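Local coordinates for protein DynF (Micromonospora chersina, PDB 6UBL) that is of unknown function but belongs to the dynemicin biosynthesis pathway, folds as a beta barrel holding a palmitic acid and pairs with a second copy of itself, at residues 75-79 against 126-130; 85-90 against 101-105; 175-181 against 193-198. One frame throughout, in Å; residues are numbered along the deposited sequence.

Interaction 1: 75-79 against 126-130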
ATOM      1  N   GLU A  75       5.674 -29.057   7.276  1.00 36.50           N
ATOM      2  CA  GLU A  75       4.750 -29.033   8.402  1.00 42.61           C
ATOM      3  C   GLU A  75       3.962 -27.731   8.369  1.00 32.32           C
ATOM      4  O   GLU A  75       4.552 -26.646   8.342  1.00 32.00           O
ATOM      5  CB  GLU A  75       5.519 -29.125   9.717  1.00 68.35           C
ATOM      6  CG  GLU A  75       6.609 -30.180   9.712  1.00 96.50           C
ATOM      7  CD  GLU A  75       6.081 -31.585   9.885  1.00118.61           C
ATOM      8  OE1 GLU A  75       4.901 -31.746  10.260  1.00125.81           O
ATOM      9  OE2 GLU A  75       6.845 -32.536   9.616  1.00125.90           O
ATOM     10  N   TRP A  76       2.633 -27.842   8.411  1.00 30.09           N
ATOM     11  CA  TRP A  76       1.770 -26.671   8.254  1.00 29.59           C
ATOM     12  C   TRP A  76       2.141 -25.542   9.211  1.00 29.28           C
ATOM     13  O   TRP A  76       2.253 -24.384   8.800  1.00 28.37           O
ATOM     14  CB  TRP A  76       0.300 -27.075   8.428  1.00 28.74           C
ATOM     15  CG  TRP A  76      -0.676 -25.933   8.372  1.00 27.66           C
ATOM     16  CD1 TRP A  76      -1.184 -25.237   9.433  1.00 28.37           C
ATOM     17  CD2 TRP A  76      -1.264 -25.350   7.197  1.00 26.47           C
ATOM     18  NE1 TRP A  76      -2.055 -24.265   8.992  1.00 29.01           N
ATOM     19  CE2 TRP A  76      -2.123 -24.314   7.626  1.00 28.52           C
ATOM     20  CE3 TRP A  76      -1.155 -25.609   5.831  1.00 28.20           C
ATOM     21  CZ2 TRP A  76      -2.854 -23.533   6.740  1.00 28.17           C
ATOM     22  CZ3 TRP A  76      -1.885 -24.828   4.944  1.00 29.13           C
ATOM     23  CH2 TRP A  76      -2.726 -23.806   5.402  1.00 28.84           C
ATOM     24  N   ALA A  77       2.324 -25.853  10.497  1.00 33.62           N
ATOM     25  CA  ALA A  77       2.453 -24.787  11.491  1.00 35.19           C
ATOM     26  C   ALA A  77       3.597 -23.838  11.142  1.00 34.17           C
ATOM     27  O   ALA A  77       3.501 -22.628  11.372  1.00 34.12           O
ATOM     28  CB  ALA A  77       2.628 -25.386  12.888  1.00 38.46           C
ATOM     29  N   ASP A  78       4.684 -24.370  10.581  1.00 32.65           N
ATOM     30  CA  ASP A  78       5.877 -23.601  10.244  1.00 35.28           C
ATOM     31  C   ASP A  78       5.894 -23.096   8.808  1.00 30.56           C
ATOM     32  O   ASP A  78       6.776 -22.308   8.452  1.00 31.00           O
ATOM     33  CB  ASP A  78       7.120 -24.473  10.442  1.00 47.84           C
ATOM     34  CG  ASP A  78       7.338 -24.848  11.889  1.00 61.25           C
ATOM     35  OD1 ASP A  78       6.987 -24.033  12.763  1.00 64.62           O
ATOM     36  OD2 ASP A  78       7.827 -25.967  12.150  1.00 64.32           O
ATOM     37  N   ALA A  79       4.968 -23.546   7.973  1.00 29.50           N
ATOM     38  CA  ALA A  79       5.077 -23.341   6.537  1.00 27.23           C
ATOM     39  C   ALA A  79       4.756 -21.906   6.140  1.00 27.70           C
ATOM     40  O   ALA A  79       3.763 -21.313   6.594  1.00 26.42           O
ATOM     41  CB  ALA A  79       4.129 -24.285   5.794  1.00 27.31           C
ATOM     42  N   PRO A 126      -7.916 -22.491  14.465  1.00 34.68           N
ATOM     43  CA  PRO A 126      -6.599 -22.551  15.108  1.00 35.83           C
ATOM     44  C   PRO A 126      -5.604 -23.007  14.059  1.00 34.46           C
ATOM     45  O   PRO A 126      -5.896 -23.912  13.275  1.00 35.41           O
ATOM     46  CB  PRO A 126      -6.784 -23.608  16.206  1.00 40.63           C
ATOM     47  CG  PRO A 126      -8.271 -23.582  16.505  1.00 43.81           C
ATOM     48  CD  PRO A 126      -8.930 -23.293  15.179  1.00 40.51           C
ATOM     49  N   SER A 127      -4.472 -22.313  13.975  1.00 33.29           N
ATOM     50  CA  SER A 127      -3.413 -22.598  13.016  1.00 31.85           C
ATOM     51  C   SER A 127      -3.632 -21.918  11.671  1.00 29.87           C
ATOM     52  O   SER A 127      -2.784 -22.061  10.785  1.00 31.01           O
ATOM     53  CB  SER A 127      -3.189 -24.102  12.781  1.00 40.19           C
ATOM     54  OG  SER A 127      -2.875 -24.761  13.994  1.00 49.22           O
ATOM     55  N   ALA A 128      -4.773 -21.277  11.438  1.00 27.17           N
ATOM     56  CA  ALA A 128      -5.021 -20.694  10.126  1.00 24.71           C
ATOM     57  C   ALA A 128      -3.981 -19.618   9.823  1.00 26.44           C
ATOM     58  O   ALA A 128      -3.424 -18.979  10.714  1.00 29.01           O
ATOM     59  CB  ALA A 128      -6.417 -20.069  10.070  1.00 25.00           C
ATOM     60  N   LYS A 129      -3.757 -19.395   8.544  1.00 25.58           N
ATOM     61  CA  LYS A 129      -2.757 -18.441   8.106  1.00 25.77           C
ATOM     62  C   LYS A 129      -3.408 -17.206   7.506  1.00 24.46           C
ATOM     63  O   LYS A 129      -4.637 -17.107   7.379  1.00 26.40           O
ATOM     64  CB  LYS A 129      -1.769 -19.115   7.149  1.00 27.89           C
ATOM     65  CG  LYS A 129      -0.988 -20.202   7.876  1.00 30.90           C
ATOM     66  CD  LYS A 129       0.132 -20.781   7.033  1.00 33.65           C
ATOM     67  CE  LYS A 129       0.799 -21.982   7.712  1.00 31.06           C
ATOM     68  NZ  LYS A 129       1.576 -21.639   8.942  1.00 31.82           N
ATOM     69  N   ALA A 130      -2.558 -16.227   7.203  1.00 24.06           N
ATOM     70  CA  ALA A 130      -2.984 -14.973   6.606  1.00 24.63           C
ATOM     71  C   ALA A 130      -2.295 -14.839   5.262  1.00 22.11           C
ATOM     72  O   ALA A 130      -1.087 -15.056   5.147  1.00 23.53           O
ATOM     73  CB  ALA A 130      -2.603 -13.804   7.505  1.00 24.92           C
TER
HETATM   74  O   HOH W   1       3.620 -19.516   8.695  1.00 30.36           O
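Trp76 and Lys129 meet in a cation-pi contact. It joins the loop between strands 54-68 and 81-92 to the first residues of strand 129-141 in this beta-barrel protein. The two side chains run antiparallel: the indole reaches toward the 126-130 backbone, and the lysine reaches back toward the loop.

Lys129 CE passes over one face of the indole, 3.8 Å from the centroid of the Trp76 five-membered ring, and makes a CH-pi contact there. Lys129 NZ stands higher over the same face, 4.6 Å from the centroid of that Trp76 ring. The lysine chain is extended until its last torsion. There it bends (chi4 -68°), and NZ rises from the ring toward the loop carbonyls. Trp76 carries the ring under the lysine with CG anti to its own backbone N.

The indole edge is used too. Trp76 NE1 donates to Ser127 O at 2.9 Å, with 156° at the hydrogen. The donor sits well above the carbonyl plane, about 44° out of it, so no lone pair is met directly. This bond and the lysine above probably fix the rotation of the ring. Elsewhere Trp76 packs edge-to-face with Trp30 and touches Ile164.

The loop, helical in its torsions at 76-78, presents three carbonyl oxygens to the ammonium group. Lys129 NZ makes weak hydrogen bonds to Trp76 O at 2.8 Å, to Ala79 O at 3.2 Å and to Ala77 O. Its strongest polar partner is Thr116 OG1. The three N-H bonds are shared among these acceptors, in keeping with the weak carbonyl bonds. So many oxygens would be expected to stabilise a positive charge. A water also takes part: it accepts from Lys129 NZ at 3.0 Å and donates to Ala79 O at 2.8 Å.

Interaction 2: 85-90 against 101-105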
ATOM      1  N   LEU A  85       1.387 -12.897  -8.437  1.00 21.98           N
ATOM      2  CA  LEU A  85       0.243 -12.878  -9.342  1.00 21.40           C
ATOM      3  C   LEU A  85       0.806 -12.597 -10.731  1.00 23.85           C
ATOM      4  O   LEU A  85       1.325 -11.509 -10.985  1.00 24.75           O
ATOM      5  CB  LEU A  85      -0.744 -11.802  -8.901  1.00 23.53           C
ATOM      6  CG  LEU A  85      -1.967 -11.531  -9.759  1.00 27.77           C
ATOM      7  CD1 LEU A  85      -2.780 -12.793  -9.952  1.00 29.48           C
ATOM      8  CD2 LEU A  85      -2.814 -10.432  -9.117  1.00 25.81           C
ATOM      9  N   ILE A  86       0.743 -13.590 -11.620  1.00 23.34           N
ATOM     10  CA  ILE A  86       1.438 -13.500 -12.903  1.00 22.95           C
ATOM     11  C   ILE A  86       0.531 -13.200 -14.093  1.00 24.05           C
ATOM     12  O   ILE A  86       1.041 -12.800 -15.157  1.00 25.83           O
ATOM     13  CB  ILE A  86       2.314 -14.734 -13.204  1.00 23.77           C
ATOM     14  CG1 ILE A  86       1.463 -15.997 -13.401  1.00 24.48           C
ATOM     15  CG2 ILE A  86       3.332 -14.960 -12.100  1.00 28.21           C
ATOM     16  CD1 ILE A  86       2.288 -17.223 -13.814  1.00 25.62           C
ATOM     17  N   GLU A  87      -0.779 -13.376 -13.951  1.00 23.41           N
ATOM     18  CA  GLU A  87      -1.690 -13.045 -15.034  1.00 22.93           C
ATOM     19  C   GLU A  87      -3.082 -12.944 -14.430  1.00 23.44           C
ATOM     20  O   GLU A  87      -3.398 -13.652 -13.467  1.00 24.58           O
ATOM     21  CB  GLU A  87      -1.696 -14.130 -16.128  1.00 25.75           C
ATOM     22  CG  GLU A  87      -2.289 -13.658 -17.454  1.00 28.22           C
ATOM     23  CD  GLU A  87      -2.188 -14.695 -18.555  1.00 29.19           C
ATOM     24  OE1 GLU A  87      -1.831 -15.851 -18.258  1.00 29.52           O
ATOM     25  OE2 GLU A  87      -2.441 -14.346 -19.733  1.00 31.09           O
ATOM     26  N   MET A  88      -3.889 -12.032 -14.973  0.55 25.82           N
ATOM     27  CA  MET A  88      -5.252 -11.825 -14.505  0.55 27.21           C
ATOM     28  C   MET A  88      -6.121 -11.400 -15.677  0.55 26.81           C
ATOM     29  O   MET A  88      -5.636 -10.821 -16.657  0.55 26.67           O
ATOM     30  CB  MET A  88      -5.307 -10.730 -13.436  0.55 26.51           C
ATOM     31  CG  MET A  88      -6.684 -10.444 -12.854  0.55 27.24           C
ATOM     32  SD  MET A  88      -6.510  -9.340 -11.439  0.55 29.95           S
ATOM     33  CE  MET A  88      -5.877  -7.851 -12.191  0.55 29.47           C
ATOM     34  N   LYS A  89      -7.410 -11.707 -15.571  1.00 25.57           N
ATOM     35  CA  LYS A  89      -8.418 -11.059 -16.405  1.00 25.27           C
ATOM     36  C   LYS A  89      -9.719 -11.069 -15.612  1.00 26.34           C
ATOM     37  O   LYS A  89     -10.253 -12.143 -15.314  1.00 28.08           O
ATOM     38  CB  LYS A  89      -8.616 -11.764 -17.752  1.00 27.49           C
ATOM     39  CG  LYS A  89      -9.592 -11.010 -18.662  1.00 34.12           C
ATOM     40  CD  LYS A  89      -9.677 -11.575 -20.079  1.00 43.02           C
ATOM     41  CE  LYS A  89     -10.405 -10.608 -21.025  1.00 57.98           C
ATOM     42  NZ  LYS A  89     -10.378 -11.042 -22.452  1.00 69.21           N
ATOM     43  N   MET A  90     -10.220  -9.892 -15.251  1.00 26.87           N
ATOM     44  CA  MET A  90     -11.549  -9.776 -14.669  1.00 28.76           C
ATOM     45  C   MET A  90     -12.346  -8.765 -15.476  1.00 29.66           C
ATOM     46  O   MET A  90     -11.811  -7.740 -15.905  1.00 29.78           O
ATOM     47  CB  MET A  90     -11.484  -9.341 -13.218  1.00 29.57           C
ATOM     48  CG  MET A  90     -10.754 -10.327 -12.344  1.00 27.48           C
ATOM     49  SD  MET A  90     -10.742  -9.846 -10.626  1.00 33.93           S
ATOM     50  CE  MET A  90     -12.392 -10.361 -10.156  1.00 29.07           C
ATOM     51  N   THR A 101     -12.264  -3.891 -17.969  1.00 27.91           N
ATOM     52  CA  THR A 101     -11.423  -5.080 -17.972  1.00 26.37           C
ATOM     53  C   THR A 101     -10.178  -4.798 -17.147  1.00 28.05           C
ATOM     54  O   THR A 101      -9.479  -3.806 -17.392  1.00 28.65           O
ATOM     55  CB  THR A 101     -11.045  -5.473 -19.409  1.00 27.00           C
ATOM     56  OG1 THR A 101     -12.224  -5.721 -20.164  1.00 30.12           O
ATOM     57  CG2 THR A 101     -10.176  -6.731 -19.401  1.00 29.66           C
ATOM     58  N   VAL A 102      -9.916  -5.665 -16.171  1.00 26.48           N
ATOM     59  CA  VAL A 102      -8.808  -5.498 -15.243  1.00 26.26           C
ATOM     60  C   VAL A 102      -7.770  -6.572 -15.520  1.00 28.10           C
ATOM     61  O   VAL A 102      -8.084  -7.766 -15.522  1.00 26.58           O
ATOM     62  CB  VAL A 102      -9.289  -5.532 -13.785  1.00 27.03           C
ATOM     63  CG1 VAL A 102      -8.141  -5.219 -12.846  1.00 27.50           C
ATOM     64  CG2 VAL A 102     -10.430  -4.546 -13.570  1.00 26.72           C
ATOM     65  N   THR A 103      -6.536  -6.137 -15.767  1.00 25.44           N
ATOM     66  CA  THR A 103      -5.404  -7.013 -16.030  1.00 24.34           C
ATOM     67  C   THR A 103      -4.225  -6.504 -15.211  1.00 24.48           C
ATOM     68  O   THR A 103      -4.334  -5.511 -14.488  1.00 26.19           O
ATOM     69  CB  THR A 103      -5.083  -7.015 -17.523  1.00 27.45           C
ATOM     70  OG1 THR A 103      -4.815  -5.678 -17.948  1.00 28.41           O
ATOM     71  CG2 THR A 103      -6.262  -7.568 -18.330  1.00 29.14           C
ATOM     72  N   LEU A 104      -3.088  -7.180 -15.316  1.00 24.45           N
ATOM     73  CA  LEU A 104      -1.900  -6.728 -14.608  1.00 24.45           C
ATOM     74  C   LEU A 104      -1.122  -5.677 -15.394  1.00 24.13           C
ATOM     75  O   LEU A 104      -1.024  -5.724 -16.623  1.00 25.92           O
ATOM     76  CB  LEU A 104      -0.960  -7.902 -14.320  1.00 24.66           C
ATOM     77  CG  LEU A 104      -1.512  -9.002 -13.423  1.00 27.80           C
ATOM     78  CD1 LEU A 104      -0.422 -10.065 -13.258  1.00 29.54           C
ATOM     79  CD2 LEU A 104      -1.967  -8.477 -12.085  1.00 28.64           C
ATOM     80  N   ASN A 105      -0.536  -4.746 -14.656  1.00 23.30           N
ATOM     81  CA  ASN A 105       0.414  -3.799 -15.228  1.00 23.02           C
ATOM     82  C   ASN A 105       1.736  -4.522 -15.463  1.00 24.19           C
ATOM     83  O   ASN A 105       2.358  -4.977 -14.497  1.00 25.68           O
ATOM     84  CB  ASN A 105       0.626  -2.649 -14.255  1.00 24.44           C
ATOM     85  CG  ASN A 105       1.503  -1.551 -14.824  1.00 27.74           C
ATOM     86  OD1 ASN A 105       2.263  -1.767 -15.767  1.00 28.79           O
ATOM     87  ND2 ASN A 105       1.415  -0.362 -14.234  1.00 25.08           N
TER
HETATM   88  O   HOH W   2      -2.656  -9.905 -16.746  1.00 26.10           O
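A beta hairpin of strands 81-92 and 100-104 contains this contact, and Met90 and Val102 form its antiparallel hydrogen-bonded pair. Met90 N donates to Val102 O at 3.0 Å, and Val102 N donates to Met90 O at 2.8 Å.

Past this pair the direct bonding stops. A water takes over and accepts from Met88 N at 3.0 Å and from Leu104 N at 3.1 Å. Next to it, Leu104 turns its side chain across to the other strand. Leu104 CD1 presses on the backbone of 85-87, 3.2 Å from Leu85 O. The other branch, Leu104 CD2, meets Leu85 CD2 at 3.7 Å, and the two leucine side chains meet at a slant.

Met88 has two modelled conformers. In one of them its CE reaches Val102 CG1, so this touch is tentative. Met88 and Val102 both touch the bound palmitic acid, so this side of the hairpin lines the lipid site.

On its other edge strand 81-92 carries a classic beta bulge, where two residues, Ile86 and Glu87, stand opposite the single Arg65 of strand 54-68. Glu87 OE1 forms a salt bridge with Arg65 NH1. Strand 81-92 thus lies between strand 54-68 and strand 100-104. At the Leu85 end, strand 108-115 takes the place of strand 100-104. Strand 129-141 follows beyond Thr101, which bonds to Asp140 through the backbone.

Interaction 3: 175-181 against 193-198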
ATOM      1  N   ILE A 175      -8.164  -0.736   1.535  1.00 25.02           N
ATOM      2  CA  ILE A 175      -8.136   0.627   1.026  1.00 23.17           C
ATOM      3  C   ILE A 175      -8.725   1.523   2.106  1.00 22.93           C
ATOM      4  O   ILE A 175      -9.897   1.367   2.478  1.00 24.07           O
ATOM      5  CB  ILE A 175      -8.949   0.747  -0.273  1.00 24.22           C
ATOM      6  CG1 ILE A 175      -8.322  -0.152  -1.353  1.00 25.91           C
ATOM      7  CG2 ILE A 175      -9.030   2.198  -0.703  1.00 24.88           C
ATOM      8  CD1 ILE A 175      -9.276  -0.521  -2.475  1.00 28.34           C
ATOM      9  N   TYR A 176      -7.926   2.456   2.615  1.00 23.26           N
ATOM     10  CA  TYR A 176      -8.421   3.404   3.614  1.00 21.20           C
ATOM     11  C   TYR A 176      -8.941   4.628   2.867  1.00 23.03           C
ATOM     12  O   TYR A 176      -8.164   5.487   2.433  1.00 24.57           O
ATOM     13  CB  TYR A 176      -7.374   3.738   4.676  1.00 21.35           C
ATOM     14  CG  TYR A 176      -7.965   4.543   5.802  1.00 20.25           C
ATOM     15  CD1 TYR A 176      -8.827   3.961   6.740  1.00 21.78           C
ATOM     16  CD2 TYR A 176      -7.675   5.907   5.950  1.00 22.86           C
ATOM     17  CE1 TYR A 176      -9.384   4.705   7.752  1.00 22.40           C
ATOM     18  CE2 TYR A 176      -8.222   6.645   6.971  1.00 23.59           C
ATOM     19  CZ  TYR A 176      -9.085   6.047   7.888  1.00 21.79           C
ATOM     20  OH  TYR A 176      -9.628   6.771   8.894  1.00 24.69           O
ATOM     21  N   ARG A 177     -10.269   4.678   2.696  1.00 22.90           N
ATOM     22  CA  ARG A 177     -10.985   5.815   2.132  1.00 23.65           C
ATOM     23  C   ARG A 177     -10.829   5.967   0.624  1.00 24.90           C
ATOM     24  O   ARG A 177     -11.836   6.153  -0.075  1.00 24.59           O
ATOM     25  CB  ARG A 177     -10.627   7.098   2.875  1.00 24.70           C
ATOM     26  CG  ARG A 177     -10.789   6.960   4.375  1.00 24.89           C
ATOM     27  CD  ARG A 177     -10.750   8.305   5.051  1.00 22.92           C
ATOM     28  NE  ARG A 177     -12.093   8.870   5.151  1.00 21.76           N
ATOM     29  CZ  ARG A 177     -12.387   9.977   5.815  1.00 23.50           C
ATOM     30  NH1 ARG A 177     -11.421  10.679   6.403  1.00 24.10           N
ATOM     31  NH2 ARG A 177     -13.636  10.411   5.858  1.00 23.10           N
ATOM     32  N   MET A 178      -9.604   5.882   0.105  1.00 23.60           N
ATOM     33  CA  MET A 178      -9.410   6.097  -1.323  1.00 21.71           C
ATOM     34  C   MET A 178      -8.057   5.557  -1.778  1.00 22.88           C
ATOM     35  O   MET A 178      -7.053   5.611  -1.042  1.00 25.03           O
ATOM     36  CB  MET A 178      -9.532   7.591  -1.676  1.00 24.02           C
ATOM     37  CG  MET A 178      -8.383   8.453  -1.138  1.00 28.24           C
ATOM     38  SD  MET A 178      -8.569  10.250  -1.275  1.00 33.80           S
ATOM     39  CE  MET A 178      -9.752  10.566   0.034  1.00 40.62           C
ATOM     40  N   MET A 179      -8.049   5.040  -3.014  0.81 20.60           N
ATOM     41  CA  MET A 179      -6.844   4.570  -3.711  0.81 24.64           C
ATOM     42  C   MET A 179      -6.800   5.294  -5.051  0.81 21.61           C
ATOM     43  O   MET A 179      -7.719   5.106  -5.881  0.81 24.23           O
ATOM     44  CB  MET A 179      -6.947   3.050  -3.930  0.81 25.03           C
ATOM     45  CG  MET A 179      -6.281   2.514  -5.196  0.81 29.61           C
ATOM     46  SD  MET A 179      -4.482   2.436  -5.052  0.81 25.63           S
ATOM     47  CE  MET A 179      -4.284   1.323  -3.660  0.81 30.54           C
ATOM     48  N   PRO A 180      -5.769   6.098  -5.336  1.00 20.96           N
ATOM     49  CA  PRO A 180      -5.749   6.844  -6.603  1.00 21.12           C
ATOM     50  C   PRO A 180      -5.590   5.938  -7.824  1.00 21.02           C
ATOM     51  O   PRO A 180      -4.817   4.982  -7.823  1.00 22.47           O
ATOM     52  CB  PRO A 180      -4.545   7.785  -6.456  1.00 23.35           C
ATOM     53  CG  PRO A 180      -4.163   7.753  -5.003  1.00 25.25           C
ATOM     54  CD  PRO A 180      -4.593   6.403  -4.494  1.00 23.55           C
ATOM     55  N   LEU A 181      -6.341   6.256  -8.872  1.00 21.22           N
ATOM     56  CA  LEU A 181      -6.224   5.630 -10.184  1.00 22.40           C
ATOM     57  C   LEU A 181      -5.846   6.683 -11.210  1.00 21.74           C
ATOM     58  O   LEU A 181      -6.501   7.720 -11.306  1.00 23.07           O
ATOM     59  CB  LEU A 181      -7.519   4.921 -10.578  1.00 22.68           C
ATOM     60  CG  LEU A 181      -7.960   3.813  -9.616  1.00 23.71           C
ATOM     61  CD1 LEU A 181      -9.293   3.231 -10.077  1.00 25.18           C
ATOM     62  CD2 LEU A 181      -6.908   2.716  -9.486  1.00 23.02           C
ATOM     63  N   ALA A 193      -9.726   8.933 -11.074  1.00 24.80           N
ATOM     64  CA  ALA A 193     -10.747   8.299 -10.258  1.00 25.97           C
ATOM     65  C   ALA A 193     -10.056   7.699  -9.046  1.00 23.66           C
ATOM     66  O   ALA A 193      -8.824   7.634  -8.976  1.00 24.00           O
ATOM     67  CB  ALA A 193     -11.497   7.223 -11.049  1.00 25.66           C
ATOM     68  N   TYR A 194     -10.868   7.268  -8.086  1.00 23.87           N
ATOM     69  CA  TYR A 194     -10.369   6.592  -6.905  1.00 20.88           C
ATOM     70  C   TYR A 194     -11.151   5.310  -6.701  1.00 22.68           C
ATOM     71  O   TYR A 194     -12.382   5.300  -6.788  1.00 23.97           O
ATOM     72  CB  TYR A 194     -10.514   7.500  -5.671  1.00 22.59           C
ATOM     73  CG  TYR A 194      -9.719   8.780  -5.800  1.00 21.50           C
ATOM     74  CD1 TYR A 194     -10.252   9.879  -6.457  1.00 23.62           C
ATOM     75  CD2 TYR A 194      -8.439   8.872  -5.294  1.00 22.08           C
ATOM     76  CE1 TYR A 194      -9.536  11.049  -6.597  1.00 24.91           C
ATOM     77  CE2 TYR A 194      -7.702  10.037  -5.422  1.00 23.40           C
ATOM     78  CZ  TYR A 194      -8.249  11.116  -6.068  1.00 24.20           C
ATOM     79  OH  TYR A 194      -7.516  12.276  -6.200  1.00 24.63           O
ATOM     80  N   LEU A 195     -10.428   4.237  -6.408  1.00 21.09           N
ATOM     81  CA  LEU A 195     -11.038   3.002  -5.943  1.00 24.00           C
ATOM     82  C   LEU A 195     -11.249   3.170  -4.446  1.00 23.24           C
ATOM     83  O   LEU A 195     -10.286   3.380  -3.693  1.00 23.85           O
ATOM     84  CB  LEU A 195     -10.093   1.846  -6.242  1.00 25.05           C
ATOM     85  CG  LEU A 195     -10.490   0.413  -5.880  1.00 26.28           C
ATOM     86  CD1 LEU A 195     -11.678  -0.023  -6.710  1.00 26.81           C
ATOM     87  CD2 LEU A 195      -9.290  -0.490  -6.116  1.00 26.30           C
ATOM     88  N   THR A 196     -12.510   3.129  -4.013  1.00 21.52           N
ATOM     89  CA  THR A 196     -12.833   3.393  -2.614  1.00 22.20           C
ATOM     90  C   THR A 196     -13.111   2.129  -1.811  1.00 26.09           C
ATOM     91  O   THR A 196     -13.060   2.177  -0.576  1.00 26.42           O
ATOM     92  CB  THR A 196     -14.036   4.342  -2.494  1.00 25.58           C
ATOM     93  OG1 THR A 196     -15.163   3.795  -3.173  1.00 27.28           O
ATOM     94  CG2 THR A 196     -13.692   5.712  -3.074  1.00 26.13           C
ATOM     95  N   SER A 197     -13.466   1.024  -2.464  1.00 24.91           N
ATOM     96  CA  SER A 197     -13.584  -0.245  -1.763  1.00 23.64           C
ATOM     97  C   SER A 197     -13.526  -1.372  -2.778  1.00 24.58           C
ATOM     98  O   SER A 197     -13.814  -1.181  -3.959  1.00 24.37           O
ATOM     99  CB  SER A 197     -14.866  -0.337  -0.937  1.00 30.93           C
ATOM    100  OG  SER A 197     -15.984  -0.492  -1.774  1.00 30.02           O
ATOM    101  N   LEU A 198     -13.163  -2.553  -2.290  1.00 24.93           N
ATOM    102  CA  LEU A 198     -13.091  -3.750  -3.112  1.00 24.80           C
ATOM    103  C   LEU A 198     -13.242  -4.943  -2.182  1.00 25.39           C
ATOM    104  O   LEU A 198     -12.549  -5.025  -1.162  1.00 25.85           O
ATOM    105  CB  LEU A 198     -11.751  -3.801  -3.848  1.00 26.28           C
ATOM    106  CG  LEU A 198     -11.649  -4.873  -4.945  1.00 27.62           C
ATOM    107  CD1 LEU A 198     -10.654  -4.487  -6.011  1.00 29.44           C
ATOM    108  CD2 LEU A 198     -11.264  -6.196  -4.296  1.00 29.00           C
TER
HETATM  109  O   HOH W   3     -12.194   0.304   1.465  1.00 27.92           O
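Tyr194 packs beside Met178 and Pro180 on one face of the antiparallel hairpin of strands 170-183 and 193-205. Its first torsion (chi1 -61°) lays the ring toward Pro180, with Tyr194 CD2 3.6 Å from Pro180 CA. Met178 has CG between its backbone N and carbonyl carbon (chi1 69°), which lays its chain beside the tyrosine. Met178 SD stands 4.7 Å from the centroid of the Tyr194 ring, 32° off the normal, an oblique Met-aromatic contact. An alanine in place of Tyr194 is likely to open a gap beside Met178 and Pro180 and to leave Gln113 of the second subunit without its hydroxyl partner.

Met179, Leu181, Ala193 and Leu195 share the other face. Leu195 has CG trans to the backbone N, which sets Leu195 CD2 against Ile175 CD1 at 3.6 Å. Leu195 N donates to Met179 O at 2.9 Å.

The two faces have different neighbours. Leu195 packs on Ile154 and Phe48, and nearby Leu198 touches the palmitic acid. Arg177 forms salt bridges with Glu124, Asp159 and Asp119 of the second subunit. This is consistent with one face lining the lipid-holding interior and the other, with Arg177, helping to form the dimer interface.

In the fold
Interaction 2 lies nearest the middle of the chain, about 8 Å from its centre. The centres of interactions 1 and 2 are about 28 Å apart, those of 1 and 3 about 31 Å, and those of 2 and 3 about 18 Å. None touches another. Along the chain, interaction 2 is nested inside the loop closed by interaction 1, and interaction 3 follows both. Strand 129-141, which begins in interaction 1, pairs with strand 100-104 of interaction 2. Interactions 2 and 3 each reach the palmitic acid. Interaction 3 makes most of the subunit contacts, and Ala130 packs on Arg177 of the other copy. They sample a peripheral loop, the barrel wall round the lipid, and the dimer interface.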